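Local structure of putative transcriptional coactivator P15 (Enterobacteria phage t5, 4BG7) at residues A[39-44]-A[68-73]; A[20-25]-A[52-57]. The protein probably binds DNA as a phage homolog of the eukaryotic transcription coactivator PC4 and is implicated in recombination-dependent DNA replication. One frame throughout, in Å; residues are numbered along the deposited sequence.

Contact 1: residues A[39-44]-A[68-73]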
ATOM      1  N   LEU A  39      10.264  11.435  -2.757  1.00 29.47           N
ATOM      2  CA  LEU A  39       9.352  10.807  -1.781  1.00 26.19           C
ATOM      3  C   LEU A  39       8.888   9.442  -2.281  1.00 21.91           C
ATOM      4  O   LEU A  39       8.618   9.258  -3.440  1.00 23.60           O
ATOM      5  CB  LEU A  39       8.124  11.717  -1.509  1.00 26.38           C
ATOM      6  CG  LEU A  39       8.511  13.022  -0.806  1.00 28.89           C
ATOM      7  CD1 LEU A  39       7.263  13.866  -0.622  1.00 26.45           C
ATOM      8  CD2 LEU A  39       9.202  12.787   0.542  1.00 31.10           C
ATOM      9  N   TYR A  40       8.700   8.533  -1.326  1.00 23.42           N
ATOM     10  CA  TYR A  40       8.249   7.187  -1.533  1.00 21.65           C
ATOM     11  C   TYR A  40       7.176   6.843  -0.530  1.00 22.29           C
ATOM     12  O   TYR A  40       7.176   7.376   0.605  1.00 23.99           O
ATOM     13  CB  TYR A  40       9.426   6.231  -1.263  1.00 22.59           C
ATOM     14  CG  TYR A  40      10.483   6.472  -2.293  1.00 22.37           C
ATOM     15  CD1 TYR A  40      10.442   5.824  -3.499  1.00 24.28           C
ATOM     16  CD2 TYR A  40      11.456   7.409  -2.073  1.00 23.98           C
ATOM     17  CE1 TYR A  40      11.395   6.107  -4.496  1.00 28.73           C
ATOM     18  CE2 TYR A  40      12.452   7.656  -3.027  1.00 29.33           C
ATOM     19  CZ  TYR A  40      12.407   7.039  -4.235  1.00 26.83           C
ATOM     20  OH  TYR A  40      13.398   7.310  -5.187  1.00 30.41           O
ATOM     21  N   MET A  41       6.242   5.993  -0.970  1.00 23.12           N
ATOM     22  CA  MET A  41       5.272   5.389  -0.061  1.00 22.29           C
ATOM     23  C   MET A  41       5.455   3.895  -0.027  1.00 20.97           C
ATOM     24  O   MET A  41       5.725   3.253  -1.026  1.00 23.99           O
ATOM     25  CB  MET A  41       3.791   5.713  -0.394  1.00 25.50           C
ATOM     26  CG  MET A  41       3.355   5.441  -1.800  1.00 28.62           C
ATOM     27  SD  MET A  41       1.549   5.530  -2.032  1.00 30.73           S
ATOM     28  CE  MET A  41       1.538   5.570  -3.802  1.00 31.96           C
ATOM     29  N   GLY A  42       5.265   3.330   1.155  1.00 22.11           N
ATOM     30  CA  GLY A  42       5.413   1.887   1.307  1.00 20.79           C
ATOM     31  C   GLY A  42       5.137   1.379   2.707  1.00 20.76           C
ATOM     32  O   GLY A  42       4.460   2.040   3.499  1.00 19.83           O
ATOM     33  N   ILE A  43       5.682   0.211   3.022  1.00 19.88           N
ATOM     34  CA  ILE A  43       5.492  -0.347   4.351  1.00 20.68           C
ATOM     35  C   ILE A  43       6.853  -0.511   5.020  1.00 21.58           C
ATOM     36  O   ILE A  43       7.698  -1.159   4.456  1.00 21.76           O
ATOM     37  CB  ILE A  43       4.836  -1.717   4.225  1.00 22.22           C
ATOM     38  CG1 ILE A  43       3.385  -1.583   3.791  1.00 21.42           C
ATOM     39  CG2 ILE A  43       4.975  -2.517   5.517  1.00 27.53           C
ATOM     40  CD1 ILE A  43       2.431  -0.624   4.473  1.00 19.72           C
ATOM     41  N   ARG A  44       7.074   0.145   6.158  1.00 20.03           N
ATOM     42  CA  ARG A  44       8.304  -0.065   6.939  1.00 22.17           C
ATOM     43  C   ARG A  44       7.949  -0.936   8.113  1.00 24.60           C
ATOM     44  O   ARG A  44       6.923  -0.698   8.770  1.00 28.33           O
ATOM     45  CB  ARG A  44       8.854   1.266   7.473  1.00 20.08           C
ATOM     46  CG  ARG A  44      10.167   1.077   8.211  1.00 18.99           C
ATOM     47  CD  ARG A  44      10.554   2.272   9.020  1.00 21.17           C
ATOM     48  NE  ARG A  44      11.116   3.405   8.243  1.00 22.10           N
ATOM     49  CZ  ARG A  44      12.393   3.582   7.938  1.00 23.08           C
ATOM     50  NH1 ARG A  44      13.290   2.665   8.229  1.00 23.03           N
ATOM     51  NH2 ARG A  44      12.749   4.701   7.292  1.00 27.69           N
ATOM     52  N   GLU A  68       0.641  10.937  -9.571  1.00 28.06           N
ATOM     53  CA  GLU A  68       0.307   9.798 -10.407  1.00 32.23           C
ATOM     54  C   GLU A  68       0.069   8.491  -9.662  1.00 30.35           C
ATOM     55  O   GLU A  68      -0.925   7.788  -9.902  1.00 27.26           O
ATOM     56  CB  GLU A  68       1.409   9.520 -11.427  1.00 36.88           C
ATOM     57  CG  GLU A  68       1.287  10.368 -12.675  1.00 52.11           C
ATOM     58  CD  GLU A  68       1.347   9.542 -13.956  1.00 61.25           C
ATOM     59  OE1 GLU A  68       2.207   8.622 -14.047  1.00 60.29           O
ATOM     60  OE2 GLU A  68       0.520   9.806 -14.870  1.00 62.76           O
ATOM     61  N   THR A  69       1.035   8.121  -8.827  1.00 25.99           N
ATOM     62  CA  THR A  69       0.939   6.845  -8.126  1.00 24.90           C
ATOM     63  C   THR A  69      -0.167   6.878  -7.072  1.00 21.82           C
ATOM     64  O   THR A  69      -0.883   5.869  -6.873  1.00 26.54           O
ATOM     65  CB  THR A  69       2.278   6.386  -7.505  1.00 22.75           C
ATOM     66  OG1 THR A  69       2.682   7.364  -6.546  1.00 25.24           O
ATOM     67  CG2 THR A  69       3.355   6.227  -8.572  1.00 26.90           C
ATOM     68  N   THR A  70      -0.310   7.989  -6.386  1.00 23.57           N
ATOM     69  CA  THR A  70      -1.335   8.088  -5.368  1.00 23.46           C
ATOM     70  C   THR A  70      -2.710   8.061  -5.988  1.00 26.83           C
ATOM     71  O   THR A  70      -3.573   7.333  -5.500  1.00 25.27           O
ATOM     72  CB  THR A  70      -1.130   9.274  -4.466  1.00 24.55           C
ATOM     73  OG1 THR A  70      -1.087  10.491  -5.230  1.00 26.03           O
ATOM     74  CG2 THR A  70       0.175   9.126  -3.612  1.00 24.80           C
ATOM     75  N   SER A  71      -2.913   8.824  -7.085  1.00 25.74           N
ATOM     76  CA  SER A  71      -4.176   8.819  -7.841  1.00 26.83           C
ATOM     77  C   SER A  71      -4.452   7.413  -8.409  1.00 24.50           C
ATOM     78  O   SER A  71      -5.568   6.909  -8.331  1.00 24.51           O
ATOM     79  CB  SER A  71      -4.124   9.836  -8.984  1.00 27.78           C
ATOM     80  OG  SER A  71      -3.981  11.097  -8.403  1.00 32.53           O
ATOM     81  N   GLN A  72      -3.435   6.745  -8.919  1.00 27.15           N
ATOM     82  CA  GLN A  72      -3.676   5.367  -9.428  1.00 25.15           C
ATOM     83  C   GLN A  72      -4.059   4.404  -8.296  1.00 26.50           C
ATOM     84  O   GLN A  72      -4.880   3.532  -8.452  1.00 25.92           O
ATOM     85  CB  GLN A  72      -2.465   4.860 -10.127  1.00 26.63           C
ATOM     86  CG  GLN A  72      -2.560   3.455 -10.717  1.00 28.58           C
ATOM     87  CD  GLN A  72      -3.666   3.300 -11.760  1.00 35.58           C
ATOM     88  OE1 GLN A  72      -4.182   4.293 -12.268  1.00 27.88           O
ATOM     89  NE2 GLN A  72      -3.998   2.035 -12.118  1.00 32.15           N
ATOM     90  N   LEU A  73      -3.409   4.528  -7.156  1.00 29.36           N
ATOM     91  CA  LEU A  73      -3.757   3.639  -6.024  1.00 28.17           C
ATOM     92  C   LEU A  73      -5.181   3.916  -5.524  1.00 26.72           C
ATOM     93  O   LEU A  73      -5.981   2.985  -5.365  1.00 28.56           O
ATOM     94  CB  LEU A  73      -2.709   3.765  -4.900  1.00 27.45           C
ATOM     95  CG  LEU A  73      -2.976   2.995  -3.605  1.00 27.48           C
ATOM     96  CD1 LEU A  73      -3.270   1.515  -3.881  1.00 27.29           C
ATOM     97  CD2 LEU A  73      -1.815   3.191  -2.592  1.00 25.69           C
TER
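Met-41 pushes the end of its side chain between Thr-70 and Leu-73 of helix 67-83, with Thr-69 beyond the methyl. This is sheet-to-helix packing in the PC4-like fold, a four-stranded antiparallel sheet followed by a helix. This chain adds a second helix, 87-98. Met-41 lies on strand 38-48, and the axes of the two short segments come no closer than 10.6 Å. Met-41 fills the gap together with Thr-69, Thr-70 and Leu-73. CG of Met-41 sits between the backbone N and the carbonyl carbon (chi1 52°), and the chain is extended beyond it. It runs past Thr-69 and Leu-73 in opposed directions and crosses Thr-70 at a slant. SD of Met-41 passes CD2 of Leu-73 at 4.1 Å, an apolar contact. CE of Met-41 lies 3.8 Å from CG2 of Thr-70.

Both threonine hydroxyls turn back to residues 64-66, just before the helix, and are satisfied there. OG1 of Thr-69 is hydrogen-bonded to Pro-64 O and Thr-66 N, and OG1 of Thr-70 to Thr-66 O. All four touching residues are buried. The second subunit adds to the packing: its Trp-21 lies on Thr-69 and its Val-90 on Thr-70. On the Met-41 side, the nearest approach is from CE to OG1 of Thr-69, at 3.5 Å.

Contact 2: residues A[20-25]-A[52-57]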
ATOM      1  N   LEU A  20      -0.823   0.100  10.533  1.00 32.01           N
ATOM      2  CA  LEU A  20      -1.866  -0.672   9.904  1.00 33.71           C
ATOM      3  C   LEU A  20      -2.250  -1.820  10.859  1.00 40.84           C
ATOM      4  O   LEU A  20      -3.366  -1.825  11.335  1.00 43.20           O
ATOM      5  CB  LEU A  20      -1.419  -1.212   8.539  1.00 30.25           C
ATOM      6  CG  LEU A  20      -1.124  -0.159   7.426  1.00 31.07           C
ATOM      7  CD1 LEU A  20      -0.765  -0.813   6.118  1.00 27.49           C
ATOM      8  CD2 LEU A  20      -2.211   0.874   7.188  1.00 27.78           C
ATOM      9  N   TRP A  21      -1.346  -2.777  11.097  1.00 42.19           N
ATOM     10  CA  TRP A  21      -1.592  -3.938  11.978  1.00 42.43           C
ATOM     11  C   TRP A  21      -0.294  -4.648  12.389  1.00 45.83           C
ATOM     12  O   TRP A  21       0.803  -4.251  11.959  1.00 43.41           O
ATOM     13  CB  TRP A  21      -2.515  -4.922  11.286  1.00 36.90           C
ATOM     14  CG  TRP A  21      -2.139  -5.160   9.853  1.00 37.91           C
ATOM     15  CD1 TRP A  21      -1.057  -5.877   9.357  1.00 39.53           C
ATOM     16  CD2 TRP A  21      -2.815  -4.631   8.682  1.00 33.31           C
ATOM     17  NE1 TRP A  21      -1.040  -5.853   7.961  1.00 42.04           N
ATOM     18  CE2 TRP A  21      -2.093  -5.139   7.510  1.00 35.28           C
ATOM     19  CE3 TRP A  21      -3.939  -3.863   8.489  1.00 36.92           C
ATOM     20  CZ2 TRP A  21      -2.474  -4.813   6.221  1.00 33.66           C
ATOM     21  CZ3 TRP A  21      -4.321  -3.572   7.182  1.00 35.76           C
ATOM     22  CH2 TRP A  21      -3.604  -4.042   6.084  1.00 31.92           C
ATOM     23  N   GLU A  22      -0.402  -5.684  13.221  1.00 41.97           N
ATOM     24  CA  GLU A  22       0.769  -6.462  13.707  1.00 45.54           C
ATOM     25  C   GLU A  22       0.600  -7.951  13.566  1.00 46.99           C
ATOM     26  O   GLU A  22      -0.526  -8.430  13.600  1.00 47.14           O
ATOM     27  CB  GLU A  22       0.974  -6.254  15.205  1.00 47.20           C
ATOM     28  CG  GLU A  22       1.022  -4.828  15.683  1.00 51.15           C
ATOM     29  CD  GLU A  22      -0.336  -4.262  15.916  1.00 57.58           C
ATOM     30  OE1 GLU A  22      -1.122  -4.951  16.609  1.00 62.59           O
ATOM     31  OE2 GLU A  22      -0.603  -3.158  15.386  1.00 54.47           O
ATOM     32  N   LYS A  23       1.725  -8.669  13.542  1.00 47.50           N
ATOM     33  CA  LYS A  23       1.804 -10.143  13.464  1.00 51.92           C
ATOM     34  C   LYS A  23       2.940 -10.586  14.408  1.00 53.93           C
ATOM     35  O   LYS A  23       4.129 -10.360  14.122  1.00 44.43           O
ATOM     36  CB  LYS A  23       2.028 -10.613  12.002  1.00 55.28           C
ATOM     37  CG  LYS A  23       2.772 -11.954  11.774  1.00 62.70           C
ATOM     38  CD  LYS A  23       2.068 -13.198  12.330  1.00 64.65           C
ATOM     39  CE  LYS A  23       2.899 -14.499  12.182  1.00 66.29           C
ATOM     40  NZ  LYS A  23       4.077 -14.713  13.108  1.00 58.38           N
ATOM     41  N   GLU A  24       2.560 -11.160  15.552  1.00 51.86           N
ATOM     42  CA  GLU A  24       3.524 -11.537  16.614  1.00 56.06           C
ATOM     43  C   GLU A  24       4.663 -10.530  16.689  1.00 57.47           C
ATOM     44  O   GLU A  24       5.839 -10.902  16.567  1.00 60.51           O
ATOM     45  CB  GLU A  24       4.151 -12.929  16.383  1.00 52.91           C
ATOM     46  CG  GLU A  24       3.177 -14.079  16.160  1.00 50.79           C
ATOM     47  CD  GLU A  24       3.878 -15.425  16.279  1.00 49.36           C
ATOM     48  OE1 GLU A  24       4.436 -15.899  15.260  1.00 42.60           O
ATOM     49  OE2 GLU A  24       3.876 -15.975  17.414  1.00 53.89           O
ATOM     50  N   GLY A  25       4.343  -9.251  16.856  1.00 51.79           N
ATOM     51  CA  GLY A  25       5.412  -8.287  17.169  1.00 54.97           C
ATOM     52  C   GLY A  25       6.374  -7.913  16.047  1.00 53.13           C
ATOM     53  O   GLY A  25       7.460  -7.342  16.310  1.00 45.28           O
ATOM     54  N   ASP A  52       9.102  -4.971  25.144  1.00 30.06           N
ATOM     55  CA  ASP A  52       7.840  -4.669  24.496  1.00 35.01           C
ATOM     56  C   ASP A  52       7.728  -3.210  23.980  1.00 36.08           C
ATOM     57  O   ASP A  52       6.656  -2.624  24.043  1.00 31.84           O
ATOM     58  CB  ASP A  52       6.637  -5.019  25.405  1.00 36.49           C
ATOM     59  CG  ASP A  52       6.369  -6.519  25.485  1.00 34.56           C
ATOM     60  OD1 ASP A  52       6.022  -7.129  24.504  1.00 36.74           O
ATOM     61  OD2 ASP A  52       6.459  -7.069  26.565  1.00 40.03           O
ATOM     62  N   GLU A  53       8.849  -2.636  23.537  1.00 30.76           N
ATOM     63  CA  GLU A  53       8.891  -1.349  22.864  1.00 31.72           C
ATOM     64  C   GLU A  53       9.134  -1.612  21.378  1.00 31.51           C
ATOM     65  O   GLU A  53       9.810  -2.576  21.008  1.00 30.97           O
ATOM     66  CB  GLU A  53      10.012  -0.482  23.459  1.00 33.76           C
ATOM     67  CG  GLU A  53       9.811  -0.197  24.949  1.00 36.79           C
ATOM     68  CD  GLU A  53      10.871   0.674  25.573  1.00 42.96           C
ATOM     69  OE1 GLU A  53      11.900   0.946  24.950  1.00 45.90           O
ATOM     70  OE2 GLU A  53      10.696   1.096  26.726  1.00 46.09           O
ATOM     71  N   TRP A  54       8.624  -0.721  20.535  1.00 31.34           N
ATOM     72  CA  TRP A  54       8.705  -0.807  19.069  1.00 28.43           C
ATOM     73  C   TRP A  54       9.928  -0.080  18.592  1.00 28.86           C
ATOM     74  O   TRP A  54      10.193   1.077  18.976  1.00 28.99           O
ATOM     75  CB  TRP A  54       7.509  -0.132  18.437  1.00 32.37           C
ATOM     76  CG  TRP A  54       6.253  -0.897  18.692  1.00 30.37           C
ATOM     77  CD1 TRP A  54       5.212  -0.555  19.556  1.00 33.75           C
ATOM     78  CD2 TRP A  54       5.885  -2.173  18.119  1.00 29.34           C
ATOM     79  NE1 TRP A  54       4.260  -1.524  19.546  1.00 31.79           N
ATOM     80  CE2 TRP A  54       4.593  -2.522  18.699  1.00 31.98           C
ATOM     81  CE3 TRP A  54       6.476  -3.048  17.238  1.00 31.49           C
ATOM     82  CZ2 TRP A  54       3.963  -3.682  18.392  1.00 27.75           C
ATOM     83  CZ3 TRP A  54       5.833  -4.228  16.941  1.00 32.65           C
ATOM     84  CH2 TRP A  54       4.584  -4.524  17.503  1.00 32.62           C
ATOM     85  N   PHE A  55      10.708  -0.789  17.779  1.00 27.52           N
ATOM     86  CA  PHE A  55      11.929  -0.295  17.217  1.00 23.60           C
ATOM     87  C   PHE A  55      11.736  -0.239  15.691  1.00 24.63           C
ATOM     88  O   PHE A  55      11.495  -1.263  15.068  1.00 24.40           O
ATOM     89  CB  PHE A  55      13.089  -1.253  17.557  1.00 24.57           C
ATOM     90  CG  PHE A  55      13.643  -1.059  18.926  1.00 24.86           C
ATOM     91  CD1 PHE A  55      12.937  -1.515  20.048  1.00 28.50           C
ATOM     92  CD2 PHE A  55      14.900  -0.477  19.123  1.00 26.77           C
ATOM     93  CE1 PHE A  55      13.437  -1.320  21.318  1.00 28.21           C
ATOM     94  CE2 PHE A  55      15.397  -0.248  20.398  1.00 27.28           C
ATOM     95  CZ  PHE A  55      14.685  -0.699  21.503  1.00 27.53           C
ATOM     96  N   PRO A  56      11.877   0.936  15.083  1.00 24.16           N
ATOM     97  CA  PRO A  56      11.878   1.015  13.608  1.00 23.82           C
ATOM     98  C   PRO A  56      13.011   0.235  13.017  1.00 25.15           C
ATOM     99  O   PRO A  56      14.144   0.380  13.482  1.00 26.59           O
ATOM    100  CB  PRO A  56      12.058   2.494  13.308  1.00 29.20           C
ATOM    101  CG  PRO A  56      12.545   3.148  14.564  1.00 31.87           C
ATOM    102  CD  PRO A  56      12.195   2.222  15.722  1.00 26.62           C
ATOM    103  N   THR A  57      12.753  -0.576  12.000  1.00 27.77           N
ATOM    104  CA  THR A  57      13.833  -1.240  11.267  1.00 25.98           C
ATOM    105  C   THR A  57      13.992  -0.688   9.895  1.00 23.80           C
ATOM    106  O   THR A  57      13.164   0.090   9.379  1.00 23.61           O
ATOM    107  CB  THR A  57      13.627  -2.768  11.195  1.00 25.91           C
ATOM    108  OG1 THR A  57      12.706  -3.096  10.132  1.00 27.29           O
ATOM    109  CG2 THR A  57      13.118  -3.342  12.531  1.00 27.10           C
TER
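Trp-54 brings the six-membered part of its indole up to the turn at Gly-25, and this is the closer half of the contact. CZ3 of Trp-54 lies 3.6 Å from the carbonyl O of Gly-25. CH2 of Trp-54 is 3.9 Å from CA of the same glycine. The carbonyl meets the ring obliquely. Gly-25 has a positive phi (73°), a conformation that glycine adopts easily. The far end of the indole comes nearer to 20-25 than its base does.

Segment 20-25 takes in the end of strand 13-23 and the hairpin turn into strand 26-35. Segment 52-57 holds the start of strand 54-64. These are the outermost strands of the four-stranded antiparallel PC4-like sheet, with 26-35 and 38-48 between them in the sheet order. The contact therefore spans the curved sheet rather than pairing neighbouring strands, and no hydrogen bond joins the segments. In PC4 relatives the sheet surface binds single-stranded DNA, and the same is probable here for the sheet as a whole. Gln-27 and Arg-29 of strand 26-35 and Trp-46 and Leu-48 of strand 38-48 also touch Trp-54.

The Glu-22 side is looser and lies at the surface, where Glu-22 is solvent-exposed. Only its aliphatic part meets the ring: CG of Glu-22 is 4.0 Å from CH2 of Trp-54. The two side chains cross at about a right angle. The Glu-22 chain bends at chi2 (84°), and its carboxylate plane is turned 56° from the indole. CZ2 of Trp-54 lies 4.2 Å from CG of Glu-22.

Overall arrangement
Contact 1 and contact 2 lie on opposite sides of the chain's centre, with their own centres 22 Å apart. Contact 1 is buried between sheet and helix; contact 2 is at the surface, between the turn after strand 13-23 and the start of strand 54-64. The same sheet joins them, since strands 38-48 and 54-64 are neighbours in it. Two direct links run between the contacts. Arg-44 NH1 meets Thr-57 O at 2.8 Å, a probable hydrogen bond, and CD1 of Ile-43 packs 3.6 Å from CD1 of Leu-20. Trp-21 of segment 20-25 packs against Phe-63 of the second subunit. Trp-21 of that subunit in turn packs on Thr-69, so the dimer brings segments 20-25 and 68-73 together.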